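Local structure of mannan endo-1,6-alpha-mannosidase (Chaetomium thermophilum, 6RY0) at residues E34-S39 and A397-L402; Y89-G94 and E405-P410; L205-A210 and E220-I225. The protein probably hydrolyses alpha-1,6-mannosidic linkages as a glycoside hydrolase family 76 enzyme, with a proposed transglycosidase role in moving GPI-anchored glycoproteins into the fungal cell wall. All coordinates share one frame; numbering follows the deposited sequence. Where two conformers were deposited one is given.

Contact 1 (E34-S39 and A397-L402); sequences EEILES and AAVSSL
Two first torsions bring Ile36 and Val399 together. In Ile36, chi1 of -65° sets CG1 beside the backbone N and places CG2 opposite that N, on the side of the carbonyl carbon, where it meets the 397-402 segment. In Val399 the matching branch is CG1, turned anti to the backbone N by chi1 of 172°, and the two methyl groups lie 4.1 Å apart. The same CG2 of Ile36 comes still nearer to the backbone, 3.6 Å from Val399 O. The longer arm of Ile36 continues almost fully extended, carrying CD1 to the flank of Leu402, 4.1 Å from its CB; these two side chains cross at about a right angle. Val399 CG1 also approaches Ser39 CB at 4.3 Å, one helical turn beyond Ile36, while the hydroxyl of Ser39 is engaged by Lys29 O on its own side.

The branched isoleucine therefore fits between Val399 and Leu402 with both of its methyl ends. Val399 O, which Ile36 CG2 approaches, accepts the amide of Leu402 at 3.0 Å from Leu402 N. Nearby, Ala397 O accepts from Ser401 N, and in one of its two conformers Ser401 OG also reaches this oxygen, from the opposite face of the carbonyl plane, at 3.0 Å.

Val357 and Ala353 of helix 342-358 touch Val399 and Leu402, and Leu403 packs on Ile36, so the contact joins helix 33-48 near its start to the end region of helix 389-401 inside a wider apolar setting. Across the two segments the attraction is one of shape and hydrophobic burial: methyl and methylene groups, with one main-chain carbonyl, Val399 O, do the touching, while the polar groups described, Val399 O, Ala397 O and the Ser39 hydroxyl, are paired on their own side of the contact.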
ATOM      1  N   GLU A  34      -9.924 -24.485   2.557  1.00 15.29           N
ATOM      2  CA  GLU A  34     -10.897 -24.305   3.612  0.50 15.29           C
ATOM      3  C   GLU A  34     -10.264 -23.782   4.911  1.00 13.45           C
ATOM      4  O   GLU A  34     -10.787 -22.927   5.608  1.00 12.98           O
ATOM      5  CB  GLU A  34     -11.562 -25.669   3.846  0.50 17.36           C
ATOM      6  CG  GLU A  34     -12.416 -26.181   2.654  0.50 19.68           C
ATOM      7  CD  GLU A  34     -11.634 -26.549   1.369  0.50 20.77           C
ATOM      8  OE1 GLU A  34     -10.502 -27.100   1.447  0.50 17.67           O
ATOM      9  OE2 GLU A  34     -12.184 -26.288   0.264  0.50 22.88           O
ATOM     10  N   GLU A  35      -9.116 -24.350   5.279  1.00 11.56           N
ATOM     11  CA  GLU A  35      -8.425 -23.905   6.499  1.00 10.78           C
ATOM     12  C   GLU A  35      -7.971 -22.458   6.340  1.00  9.65           C
ATOM     13  O   GLU A  35      -8.071 -21.664   7.259  1.00  9.69           O
ATOM     14  CB  GLU A  35      -7.231 -24.801   6.817  1.00 11.26           C
ATOM     15  CG  GLU A  35      -7.646 -26.165   7.347  1.00 11.45           C
ATOM     16  CD  GLU A  35      -6.505 -27.102   7.651  1.00 12.34           C
ATOM     17  OE1 GLU A  35      -5.339 -26.758   7.377  1.00 12.85           O
ATOM     18  OE2 GLU A  35      -6.778 -28.210   8.176  1.00 14.28           O
ATOM     19  N   ILE A  36      -7.407 -22.129   5.187  1.00  9.46           N
ATOM     20  CA  ILE A  36      -6.971 -20.751   4.929  1.00  9.28           C
ATOM     21  C   ILE A  36      -8.147 -19.806   5.004  1.00  8.75           C
ATOM     22  O   ILE A  36      -8.051 -18.726   5.599  1.00  8.71           O
ATOM     23  CB  ILE A  36      -6.263 -20.645   3.590  1.00  9.52           C
ATOM     24  CG1 ILE A  36      -4.953 -21.448   3.598  1.00 10.22           C
ATOM     25  CG2 ILE A  36      -5.953 -19.183   3.242  1.00 10.03           C
ATOM     26  CD1 ILE A  36      -4.368 -21.686   2.205  1.00 11.49           C
ATOM     27  N   LEU A  37      -9.278 -20.168   4.404  1.00  9.48           N
ATOM     28  CA  LEU A  37     -10.467 -19.316   4.479  1.00  9.95           C
ATOM     29  C   LEU A  37     -10.908 -19.087   5.899  1.00  9.25           C
ATOM     30  O   LEU A  37     -11.243 -17.960   6.259  1.00  9.54           O
ATOM     31  CB  LEU A  37     -11.613 -19.910   3.665  1.00 10.83           C
ATOM     32  CG  LEU A  37     -11.489 -19.799   2.152  1.00 11.05           C
ATOM     33  CD1 LEU A  37     -12.461 -20.779   1.477  1.00 12.50           C
ATOM     34  CD2 LEU A  37     -11.798 -18.389   1.721  1.00 10.73           C
ATOM     35  N   GLU A  38     -10.915 -20.147   6.710  0.90  8.91           N
ATOM     36  CA  GLU A  38     -11.316 -19.984   8.096  0.90  9.64           C
ATOM     37  C   GLU A  38     -10.330 -19.119   8.867  0.90  9.17           C
ATOM     38  O   GLU A  38     -10.735 -18.253   9.650  0.90  9.16           O
ATOM     39  CB  GLU A  38     -11.477 -21.350   8.790  0.90 11.02           C
ATOM     40  CG  GLU A  38     -11.792 -21.246  10.286  0.90 13.50           C
ATOM     41  CD  GLU A  38     -11.942 -22.570  10.993  0.90 15.25           C
ATOM     42  OE1 GLU A  38     -12.559 -23.482  10.378  0.90 17.74           O
ATOM     43  OE2 GLU A  38     -11.470 -22.689  12.178  0.90 14.80           O
ATOM     44  N   SER A  39      -9.034 -19.380   8.702  1.00  9.16           N
ATOM     45  CA  SER A  39      -8.037 -18.557   9.373  1.00  8.40           C
ATOM     46  C   SER A  39      -8.167 -17.089   8.962  1.00  7.91           C
ATOM     47  O   SER A  39      -8.132 -16.193   9.802  1.00  7.75           O
ATOM     48  CB  SER A  39      -6.650 -19.082   9.083  1.00  8.55           C
ATOM     49  OG  SER A  39      -6.467 -20.328   9.731  1.00  9.82           O
ATOM     50  N   ALA A 397      -3.285  -9.832   5.723  1.00  6.54           N
ATOM     51  CA  ALA A 397      -2.842  -9.689   4.347  1.00  6.73           C
ATOM     52  C   ALA A 397      -2.093 -10.927   3.859  1.00  6.47           C
ATOM     53  O   ALA A 397      -2.344 -11.434   2.767  1.00  7.27           O
ATOM     54  CB  ALA A 397      -1.939  -8.456   4.252  1.00  7.45           C
ATOM     55  N   ALA A 398      -1.167 -11.420   4.670  1.00  6.57           N
ATOM     56  CA  ALA A 398      -0.354 -12.566   4.268  1.00  7.04           C
ATOM     57  C   ALA A 398      -1.198 -13.816   4.099  1.00  7.00           C
ATOM     58  O   ALA A 398      -1.019 -14.573   3.143  1.00  7.79           O
ATOM     59  CB  ALA A 398       0.771 -12.806   5.276  1.00  7.63           C
ATOM     60  N   VAL A 399      -2.104 -14.070   5.036  1.00  6.67           N
ATOM     61  CA  VAL A 399      -2.899 -15.284   4.968  1.00  7.10           C
ATOM     62  C   VAL A 399      -3.914 -15.203   3.838  1.00  7.16           C
ATOM     63  O   VAL A 399      -4.076 -16.149   3.063  1.00  7.87           O
ATOM     64  CB  VAL A 399      -3.542 -15.588   6.340  1.00  7.59           C
ATOM     65  CG1 VAL A 399      -4.538 -16.740   6.230  1.00  8.66           C
ATOM     66  CG2 VAL A 399      -2.462 -15.903   7.356  1.00  8.47           C
ATOM     67  N   SER A 400      -4.612 -14.070   3.706  0.75  7.38           N
ATOM     68  CA  SER A 400      -5.573 -13.944   2.615  0.75  7.58           C
ATOM     69  C   SER A 400      -4.906 -14.135   1.269  0.75  7.17           C
ATOM     70  O   SER A 400      -5.446 -14.762   0.349  0.75  7.39           O
ATOM     71  CB  SER A 400      -6.281 -12.581   2.630  0.75 10.13           C
ATOM     72  OG  SER A 400      -6.953 -12.365   3.839  0.75 11.65           O
ATOM     73  N   SER A 401      -3.709 -13.577   1.114  0.75  6.65           N
ATOM     74  CA  SER A 401      -3.040 -13.632  -0.166  0.75  6.79           C
ATOM     75  C   SER A 401      -2.564 -15.042  -0.525  0.75  7.09           C
ATOM     76  O   SER A 401      -2.260 -15.293  -1.699  0.75  7.13           O
ATOM     77  CB  SER A 401      -1.903 -12.617  -0.209  0.75  6.89           C
ATOM     78  OG  SER A 401      -2.443 -11.306  -0.220  0.75  8.05           O
ATOM     79  N   LEU A 402      -2.580 -15.992   0.429  1.00  7.39           N
ATOM     80  CA  LEU A 402      -2.356 -17.388   0.078  1.00  8.22           C
ATOM     81  C   LEU A 402      -3.410 -17.909  -0.896  1.00  8.79           C
ATOM     82  O   LEU A 402      -3.194 -18.943  -1.502  1.00 10.43           O
ATOM     83  CB  LEU A 402      -2.359 -18.277   1.328  1.00  8.22           C
ATOM     84  CG  LEU A 402      -1.199 -18.050   2.291  1.00  8.53           C
ATOM     85  CD1 LEU A 402      -1.416 -18.896   3.516  1.00  9.48           C
ATOM     86  CD2 LEU A 402       0.166 -18.345   1.649  1.00  9.60           C
TER

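Contact 2 (Y89-G94 and E405-P410); sequences YWHLTG and EYAEPP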
ATOM      1  N   TYR A  89      -9.243  -8.587   0.960  1.00  6.84           N
ATOM      2  CA  TYR A  89      -9.804  -9.721   1.710  1.00  7.34           C
ATOM      3  C   TYR A  89     -11.051 -10.261   1.028  1.00  7.76           C
ATOM      4  O   TYR A  89     -11.175 -11.478   0.814  1.00  8.23           O
ATOM      5  CB  TYR A  89     -10.090  -9.309   3.150  1.00  7.40           C
ATOM      6  CG  TYR A  89     -10.887 -10.343   3.918  1.00  7.53           C
ATOM      7  CD1 TYR A  89     -10.304 -11.493   4.381  1.00  7.88           C
ATOM      8  CD2 TYR A  89     -12.248 -10.161   4.148  1.00  8.29           C
ATOM      9  CE1 TYR A  89     -11.066 -12.474   5.045  1.00  8.73           C
ATOM     10  CE2 TYR A  89     -13.009 -11.124   4.791  1.00  8.58           C
ATOM     11  CZ  TYR A  89     -12.409 -12.290   5.212  1.00  8.60           C
ATOM     12  OH  TYR A  89     -13.106 -13.302   5.816  1.00  9.85           O
ATOM     13  N   TRP A  90     -11.993  -9.386   0.690  1.00  7.78           N
ATOM     14  CA  TRP A  90     -13.203  -9.834   0.022  1.00  8.58           C
ATOM     15  C   TRP A  90     -12.888 -10.447  -1.339  1.00  7.97           C
ATOM     16  O   TRP A  90     -13.462 -11.468  -1.717  1.00  8.99           O
ATOM     17  CB  TRP A  90     -14.192  -8.672  -0.091  1.00  9.15           C
ATOM     18  CG  TRP A  90     -15.274  -8.936  -1.084  1.00  9.25           C
ATOM     19  CD1 TRP A  90     -16.383  -9.731  -0.955  1.00 10.41           C
ATOM     20  CD2 TRP A  90     -15.313  -8.416  -2.415  1.00  9.25           C
ATOM     21  NE1 TRP A  90     -17.110  -9.712  -2.119  1.00 11.41           N
ATOM     22  CE2 TRP A  90     -16.465  -8.917  -3.037  1.00 10.80           C
ATOM     23  CE3 TRP A  90     -14.452  -7.590  -3.141  1.00  9.90           C
ATOM     24  CZ2 TRP A  90     -16.795  -8.601  -4.375  1.00 12.03           C
ATOM     25  CZ3 TRP A  90     -14.763  -7.288  -4.444  1.00 10.68           C
ATOM     26  CH2 TRP A  90     -15.924  -7.766  -5.045  1.00 12.43           C
ATOM     27  N   HIS A  91     -12.006  -9.808  -2.103  1.00  7.75           N
ATOM     28  CA  HIS A  91     -11.614 -10.314  -3.408  1.00  7.90           C
ATOM     29  C   HIS A  91     -11.034 -11.727  -3.336  1.00  8.11           C
ATOM     30  O   HIS A  91     -11.235 -12.535  -4.229  1.00  9.20           O
ATOM     31  CB  HIS A  91     -10.620  -9.317  -3.999  1.00  8.20           C
ATOM     32  CG  HIS A  91      -9.937  -9.722  -5.256  1.00  8.20           C
ATOM     33  ND1 HIS A  91     -10.584  -9.850  -6.454  1.00  9.05           N
ATOM     34  CD2 HIS A  91      -8.625  -9.926  -5.516  1.00  8.79           C
ATOM     35  CE1 HIS A  91      -9.701 -10.134  -7.402  1.00  9.79           C
ATOM     36  NE2 HIS A  91      -8.495 -10.190  -6.858  1.00  9.27           N
ATOM     37  N   LEU A  92     -10.226 -11.978  -2.309  1.00  8.04           N
ATOM     38  CA  LEU A  92      -9.480 -13.218  -2.158  1.00  8.14           C
ATOM     39  C   LEU A  92     -10.324 -14.337  -1.558  1.00  9.09           C
ATOM     40  O   LEU A  92     -10.106 -15.505  -1.833  1.00 10.16           O
ATOM     41  CB  LEU A  92      -8.256 -12.959  -1.274  1.00  8.31           C
ATOM     42  CG  LEU A  92      -7.162 -12.167  -2.001  1.00  9.02           C
ATOM     43  CD1 LEU A  92      -6.249 -11.465  -1.019  1.00  8.60           C
ATOM     44  CD2 LEU A  92      -6.374 -13.030  -2.935  1.00  9.96           C
ATOM     45  N   THR A  93     -11.271 -13.988  -0.678  1.00  9.34           N
ATOM     46  CA  THR A  93     -12.027 -14.977   0.078  1.00  9.89           C
ATOM     47  C   THR A  93     -13.486 -15.126  -0.332  1.00 10.97           C
ATOM     48  O   THR A  93     -14.085 -16.144  -0.056  1.00 12.54           O
ATOM     49  CB  THR A  93     -12.010 -14.660   1.589  1.00  9.74           C
ATOM     50  OG1 THR A  93     -12.807 -13.505   1.839  1.00  9.83           O
ATOM     51  CG2 THR A  93     -10.621 -14.563   2.162  1.00 10.06           C
ATOM     52  N   GLY A  94     -14.048 -14.110  -0.967  1.00 10.85           N
ATOM     53  CA  GLY A  94     -15.456 -14.080  -1.250  1.00 11.59           C
ATOM     54  C   GLY A  94     -16.344 -13.682  -0.090  1.00 12.28           C
ATOM     55  O   GLY A  94     -17.550 -13.670  -0.232  1.00 14.77           O
ATOM     56  N   GLU A 405      -4.009 -17.855  -6.009  0.87  9.88           N
ATOM     57  CA  GLU A 405      -4.141 -18.771  -7.141  0.87 12.76           C
ATOM     58  C   GLU A 405      -5.591 -18.943  -7.569  0.87 12.63           C
ATOM     59  O   GLU A 405      -5.854 -19.331  -8.700  0.87 14.93           O
ATOM     60  CB  GLU A 405      -3.505 -20.145  -6.806  0.87 14.71           C
ATOM     61  CG  GLU A 405      -4.127 -20.877  -5.522  0.87 17.80           C
ATOM     62  CD  GLU A 405      -3.560 -22.283  -5.238  0.87 19.06           C
ATOM     63  OE1 GLU A 405      -2.976 -22.493  -4.139  0.87 19.40           O
ATOM     64  OE2 GLU A 405      -3.729 -23.186  -6.100  0.87 20.66           O
ATOM     65  N   TYR A 406      -6.529 -18.715  -6.662  1.00 11.64           N
ATOM     66  CA  TYR A 406      -7.946 -18.868  -6.926  1.00 12.41           C
ATOM     67  C   TYR A 406      -8.637 -17.574  -7.331  1.00 12.55           C
ATOM     68  O   TYR A 406      -9.812 -17.592  -7.699  1.00 14.32           O
ATOM     69  CB  TYR A 406      -8.666 -19.416  -5.688  1.00 13.14           C
ATOM     70  CG  TYR A 406      -8.058 -20.671  -5.076  1.00 14.63           C
ATOM     71  CD1 TYR A 406      -8.183 -21.895  -5.669  1.00 17.02           C
ATOM     72  CD2 TYR A 406      -7.390 -20.608  -3.869  1.00 15.16           C
ATOM     73  CE1 TYR A 406      -7.626 -23.032  -5.070  1.00 18.35           C
ATOM     74  CE2 TYR A 406      -6.854 -21.700  -3.271  1.00 17.20           C
ATOM     75  CZ  TYR A 406      -6.963 -22.919  -3.867  1.00 18.74           C
ATOM     76  OH  TYR A 406      -6.412 -24.044  -3.286  1.00 20.82           O
ATOM     77  N   ALA A 407      -7.953 -16.450  -7.221  1.00 11.19           N
ATOM     78  CA  ALA A 407      -8.566 -15.161  -7.421  1.00 11.40           C
ATOM     79  C   ALA A 407      -8.515 -14.728  -8.871  1.00 11.24           C
ATOM     80  O   ALA A 407      -7.614 -15.093  -9.596  1.00 12.72           O
ATOM     81  CB  ALA A 407      -7.842 -14.124  -6.573  1.00 11.95           C
ATOM     82  N   GLU A 408      -9.450 -13.877  -9.254  0.91 10.73           N
ATOM     83  CA  GLU A 408      -9.381 -13.206 -10.529  0.91 11.17           C
ATOM     84  C   GLU A 408      -8.205 -12.235 -10.506  0.91  9.96           C
ATOM     85  O   GLU A 408      -7.912 -11.610  -9.488  0.91  9.52           O
ATOM     86  CB  GLU A 408     -10.681 -12.449 -10.754  0.91 13.35           C
ATOM     87  CG  GLU A 408     -11.873 -13.368 -10.919  0.91 17.43           C
ATOM     88  CD  GLU A 408     -11.708 -14.238 -12.102  0.91 22.46           C
ATOM     89  OE1 GLU A 408     -11.429 -13.695 -13.186  0.91 24.63           O
ATOM     90  OE2 GLU A 408     -11.820 -15.470 -11.939  0.91 25.46           O
ATOM     91  N   PRO A 409      -7.599 -12.014 -11.680  1.00 10.41           N
ATOM     92  CA  PRO A 409      -6.616 -10.939 -11.778  1.00  9.89           C
ATOM     93  C   PRO A 409      -7.310  -9.586 -11.701  1.00  9.55           C
ATOM     94  O   PRO A 409      -8.541  -9.498 -11.879  1.00  9.75           O
ATOM     95  CB  PRO A 409      -6.020 -11.168 -13.155  1.00 11.37           C
ATOM     96  CG  PRO A 409      -7.143 -11.782 -13.945  1.00 13.34           C
ATOM     97  CD  PRO A 409      -7.858 -12.659 -12.980  1.00 12.82           C
ATOM     98  N   PRO A 410      -6.539  -8.513 -11.467  1.00  9.16           N
ATOM     99  CA  PRO A 410      -7.142  -7.179 -11.515  1.00  8.56           C
ATOM    100  C   PRO A 410      -7.905  -6.982 -12.824  1.00  8.49           C
ATOM    101  O   PRO A 410      -7.401  -7.314 -13.905  1.00  9.67           O
ATOM    102  CB  PRO A 410      -5.922  -6.244 -11.442  1.00  9.41           C
ATOM    103  CG  PRO A 410      -4.790  -7.081 -11.026  1.00 12.21           C
ATOM    104  CD  PRO A 410      -5.085  -8.487 -11.216  1.00 10.18           C
TER
HETATM  105  O   HOH W   1     -11.353 -12.988  -7.132  1.00 14.85           O
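His91 reaches the 405-410 segment with the far edge of its imidazole. Its CB, on the flank of helix 76-93, holds CG anti to the backbone N (chi1 172°), which sends the ring out from the helix toward the passing chain. Beyond CG, CD2 runs 4.4 Å from Ala407 CB, and NE2 approaches that methyl to 4.0 Å at an oblique angle. At the tip, Glu408 O lies near the ring plane, 3.0 Å from NE2 and 3.1 Å from CE1, so this carbonyl faces the edge between the two atoms; it also receives a weak hydrogen bond from Gln336 NE2. The methyl of Ala407 is further touched by Leu92 CD2 at 4.1 Å. A water ties the backbones together, donating to His91 O at 2.9 Å and accepting from Glu408 N at 3.0 Å. An alanine in place of His91 would probably open a gap beside Ala407 and take the imidazole edge away from Glu408 O.

The contact lies at the C-terminal end of helix 76-93, which closes at Gly94 with positive phi. Here the chain following helix 389-401 crosses over this helix end and runs on to pack against helix 323-337, where Pro410 rests on Val333, Gln336 and Ile337.

Contact 3 (L205-A210 and E220-I225); sequences LGARLA and EWAEKI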
ATOM      1  N   LEU A 205       0.200   4.164  -9.085  1.00  6.54           N
ATOM      2  CA  LEU A 205      -1.115   4.633  -9.544  0.59  7.33           C
ATOM      3  C   LEU A 205      -1.135   4.855 -11.025  1.00  7.20           C
ATOM      4  O   LEU A 205      -2.110   4.506 -11.700  1.00  7.72           O
ATOM      5  CB  LEU A 205      -1.529   5.947  -8.873  0.59  8.34           C
ATOM      6  CG  LEU A 205      -2.059   5.751  -7.464  0.59  7.76           C
ATOM      7  CD1 LEU A 205      -2.231   7.066  -6.752  0.59  8.52           C
ATOM      8  CD2 LEU A 205      -3.382   4.983  -7.435  0.59  8.83           C
ATOM      9  N   GLY A 206      -0.095   5.488 -11.560  1.00  6.74           N
ATOM     10  CA  GLY A 206      -0.044   5.713 -13.000  1.00  7.37           C
ATOM     11  C   GLY A 206      -0.043   4.422 -13.798  1.00  6.89           C
ATOM     12  O   GLY A 206      -0.767   4.273 -14.782  1.00  7.50           O
ATOM     13  N   ALA A 207       0.761   3.465 -13.361  1.00  6.56           N
ATOM     14  CA  ALA A 207       0.850   2.185 -14.065  1.00  6.86           C
ATOM     15  C   ALA A 207      -0.502   1.460 -14.042  1.00  6.75           C
ATOM     16  O   ALA A 207      -0.938   0.877 -15.027  1.00  6.97           O
ATOM     17  CB  ALA A 207       1.927   1.354 -13.439  1.00  7.17           C
ATOM     18  N   ARG A 208      -1.147   1.489 -12.890  1.00  6.37           N
ATOM     19  CA  ARG A 208      -2.428   0.811 -12.715  1.00  6.22           C
ATOM     20  C   ARG A 208      -3.544   1.519 -13.459  1.00  6.45           C
ATOM     21  O   ARG A 208      -4.418   0.871 -14.058  1.00  6.97           O
ATOM     22  CB  ARG A 208      -2.752   0.679 -11.223  1.00  6.07           C
ATOM     23  CG  ARG A 208      -1.773  -0.263 -10.547  1.00  6.60           C
ATOM     24  CD  ARG A 208      -1.782  -0.164  -9.050  1.00  6.80           C
ATOM     25  NE  ARG A 208      -2.984  -0.715  -8.468  1.00  6.66           N
ATOM     26  CZ  ARG A 208      -3.224  -0.695  -7.163  1.00  7.05           C
ATOM     27  NH1 ARG A 208      -2.367  -0.129  -6.300  1.00  8.73           N
ATOM     28  NH2 ARG A 208      -4.340  -1.237  -6.696  1.00  8.47           N
ATOM     29  N   LEU A 209      -3.537   2.843 -13.467  1.00  6.48           N
ATOM     30  CA  LEU A 209      -4.532   3.581 -14.246  1.00  6.68           C
ATOM     31  C   LEU A 209      -4.343   3.334 -15.721  1.00  6.99           C
ATOM     32  O   LEU A 209      -5.327   3.225 -16.462  1.00  7.64           O
ATOM     33  CB  LEU A 209      -4.508   5.069 -13.883  1.00  6.81           C
ATOM     34  CG  LEU A 209      -5.166   5.387 -12.543  1.00  6.82           C
ATOM     35  CD1 LEU A 209      -4.746   6.774 -12.031  1.00  7.68           C
ATOM     36  CD2 LEU A 209      -6.688   5.286 -12.645  1.00  7.72           C
ATOM     37  N   ALA A 210      -3.100   3.256 -16.174  1.00  7.29           N
ATOM     38  CA  ALA A 210      -2.846   2.907 -17.578  1.00  7.54           C
ATOM     39  C   ALA A 210      -3.460   1.564 -17.931  1.00  7.92           C
ATOM     40  O   ALA A 210      -4.167   1.428 -18.923  1.00  8.68           O
ATOM     41  CB  ALA A 210      -1.358   2.875 -17.863  1.00  8.12           C
ATOM     42  N   GLU A 220       2.931   7.139 -19.609  0.90  7.83           N
ATOM     43  CA  GLU A 220       4.080   8.007 -19.886  0.90  8.56           C
ATOM     44  C   GLU A 220       4.561   8.691 -18.608  0.90  7.77           C
ATOM     45  O   GLU A 220       5.769   8.792 -18.363  0.90  8.10           O
ATOM     46  CB  GLU A 220       3.705   9.034 -20.957  0.90 11.81           C
ATOM     47  CG  GLU A 220       3.340   8.494 -22.292  0.90 18.27           C
ATOM     48  CD  GLU A 220       2.607   9.514 -23.161  0.90 24.18           C
ATOM     49  OE1 GLU A 220       2.507  10.716 -22.786  0.90 26.25           O
ATOM     50  OE2 GLU A 220       2.115   9.110 -24.235  0.90 27.03           O
ATOM     51  N   TRP A 221       3.628   9.126 -17.760  1.00  7.95           N
ATOM     52  CA  TRP A 221       4.002   9.661 -16.454  1.00  7.91           C
ATOM     53  C   TRP A 221       4.684   8.607 -15.587  1.00  7.94           C
ATOM     54  O   TRP A 221       5.668   8.894 -14.896  1.00  8.42           O
ATOM     55  CB  TRP A 221       2.791  10.235 -15.741  1.00  8.06           C
ATOM     56  CG  TRP A 221       2.501  11.660 -16.019  1.00  8.43           C
ATOM     57  CD1 TRP A 221       1.528  12.176 -16.843  1.00  9.91           C
ATOM     58  CD2 TRP A 221       3.105  12.768 -15.377  1.00  9.43           C
ATOM     59  NE1 TRP A 221       1.498  13.538 -16.745  1.00 10.61           N
ATOM     60  CE2 TRP A 221       2.441  13.931 -15.827  1.00  9.91           C
ATOM     61  CE3 TRP A 221       4.122  12.883 -14.448  1.00 10.98           C
ATOM     62  CZ2 TRP A 221       2.764  15.192 -15.359  1.00 12.10           C
ATOM     63  CZ3 TRP A 221       4.461  14.131 -14.009  1.00 12.71           C
ATOM     64  CH2 TRP A 221       3.790  15.270 -14.460  1.00 12.67           C
ATOM     65  N   ALA A 222       4.130   7.399 -15.572  1.00  7.77           N
ATOM     66  CA  ALA A 222       4.734   6.343 -14.749  1.00  8.33           C
ATOM     67  C   ALA A 222       6.163   6.088 -15.187  1.00  7.90           C
ATOM     68  O   ALA A 222       7.067   5.959 -14.360  1.00  8.93           O
ATOM     69  CB  ALA A 222       3.889   5.096 -14.844  1.00  8.78           C
ATOM     70  N   GLU A 223       6.390   6.008 -16.500  1.00  8.45           N
ATOM     71  CA  GLU A 223       7.736   5.829 -17.078  0.50  9.31           C
ATOM     72  C   GLU A 223       8.651   6.951 -16.572  1.00  8.67           C
ATOM     73  O   GLU A 223       9.797   6.720 -16.167  1.00  9.58           O
ATOM     74  CB  GLU A 223       7.722   5.822 -18.643  0.50 10.90           C
ATOM     75  CG  GLU A 223       6.899   4.711 -19.446  0.50 13.02           C
ATOM     76  CD  GLU A 223       7.721   3.498 -19.986  0.50 12.99           C
ATOM     77  OE1 GLU A 223       8.920   3.445 -19.626  0.50 15.18           O
ATOM     78  OE2 GLU A 223       7.157   2.576 -20.733  0.50 10.97           O
ATOM     79  N   LYS A 224       8.169   8.190 -16.671  1.00  8.23           N
ATOM     80  CA  LYS A 224       8.972   9.344 -16.304  1.00  8.49           C
ATOM     81  C   LYS A 224       9.385   9.264 -14.843  1.00  8.27           C
ATOM     82  O   LYS A 224      10.548   9.542 -14.491  1.00  8.71           O
ATOM     83  CB  LYS A 224       8.157  10.618 -16.582  1.00  9.87           C
ATOM     84  CG  LYS A 224       8.854  11.911 -16.273  1.00 12.82           C
ATOM     85  CD  LYS A 224       7.930  13.082 -16.616  1.00 15.28           C
ATOM     86  CE  LYS A 224       8.626  14.312 -17.165  1.00 18.36           C
ATOM     87  NZ  LYS A 224       9.430  14.890 -16.110  1.00 18.16           N
ATOM     88  N   ILE A 225       8.441   8.936 -13.960  1.00  7.72           N
ATOM     89  CA  ILE A 225       8.761   8.920 -12.534  1.00  7.74           C
ATOM     90  C   ILE A 225       9.687   7.762 -12.186  1.00  7.90           C
ATOM     91  O   ILE A 225      10.616   7.931 -11.379  1.00  8.42           O
ATOM     92  CB  ILE A 225       7.477   8.867 -11.696  1.00  8.97           C
ATOM     93  CG1 ILE A 225       6.646  10.098 -11.898  1.00 12.01           C
ATOM     94  CG2 ILE A 225       7.765   8.546 -10.236  1.00 10.74           C
ATOM     95  CD1 ILE A 225       7.258  11.330 -11.280  1.00 13.95           C
TER
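Gly206 and Ala222 bring the two helices to their closest approach, with CA atoms 5.1 Å apart. Lacking a side chain, Gly206 presents bare backbone to the partner helix, and the methyl of Ala222 settles against it: Ala222 CB lies 4.1 Å from Gly206 C and 3.8 Å from Ala207 N. The methyl of Ala207 adds a looser flank, its CB 4.5 Å from Ala222 CB. A CB at Gly206 would point at the partner and come within 3.4 Å of Ala222 CB, a tight fit, so the lack of a side chain there probably allows the close approach. All three touching residues are buried, yet the shared surface is small, because it comes down to one methyl, Ala222 CB, on the single peptide joining Gly206 and Ala207, with the Ala207 methyl beside it.

Toward Ala210 the helices part. Ala210 CB still points toward the other helix, but the nearest atom of the 220-225 segment is Glu220 N, 6.3 Å away. Glu220 and Lys224, on the far side of their helix, are exposed to solvent. Trp221, with chi1 at -89°, carries its indole away from the 205-210 segment and meets Trp163 edge to face. Arg208 turns from the seam into the protein, where it forms salt bridges with Asp204 and Glu142. In one of its two conformers, Glu223 pairs with Lys282 while also accepting a hydrogen bond from Trp283.

The segments run roughly antiparallel on helices 196-213 and 216-231, which follow each other after a very short turn. The arrangement is that of an alpha-alpha hairpin held close by small residues, the kind of helix pairing from which the (alpha/alpha)6 barrel of glycoside hydrolase family 76 is built.

From the N terminus, helix 33-48 comes first and meets the 397-402 segment in contact 1, closing a loop over most of the chain. Helix 76-93 follows, and its C-terminal end meets 405-410 in contact 2; the segments of these two contacts alternate, so their loops cross. They also touch, through Ser400 on Tyr89, Ser401 on Leu92 and Leu37 on Thr93, with centres 11 Å apart. Together they tie the first two helices to the last one and its outgoing chain. Contact 3, a short-range hairpin of helices 196-213 and 216-231, is nested within both long loops, its centre 31 Å from that of contact 1, across the chain's centre.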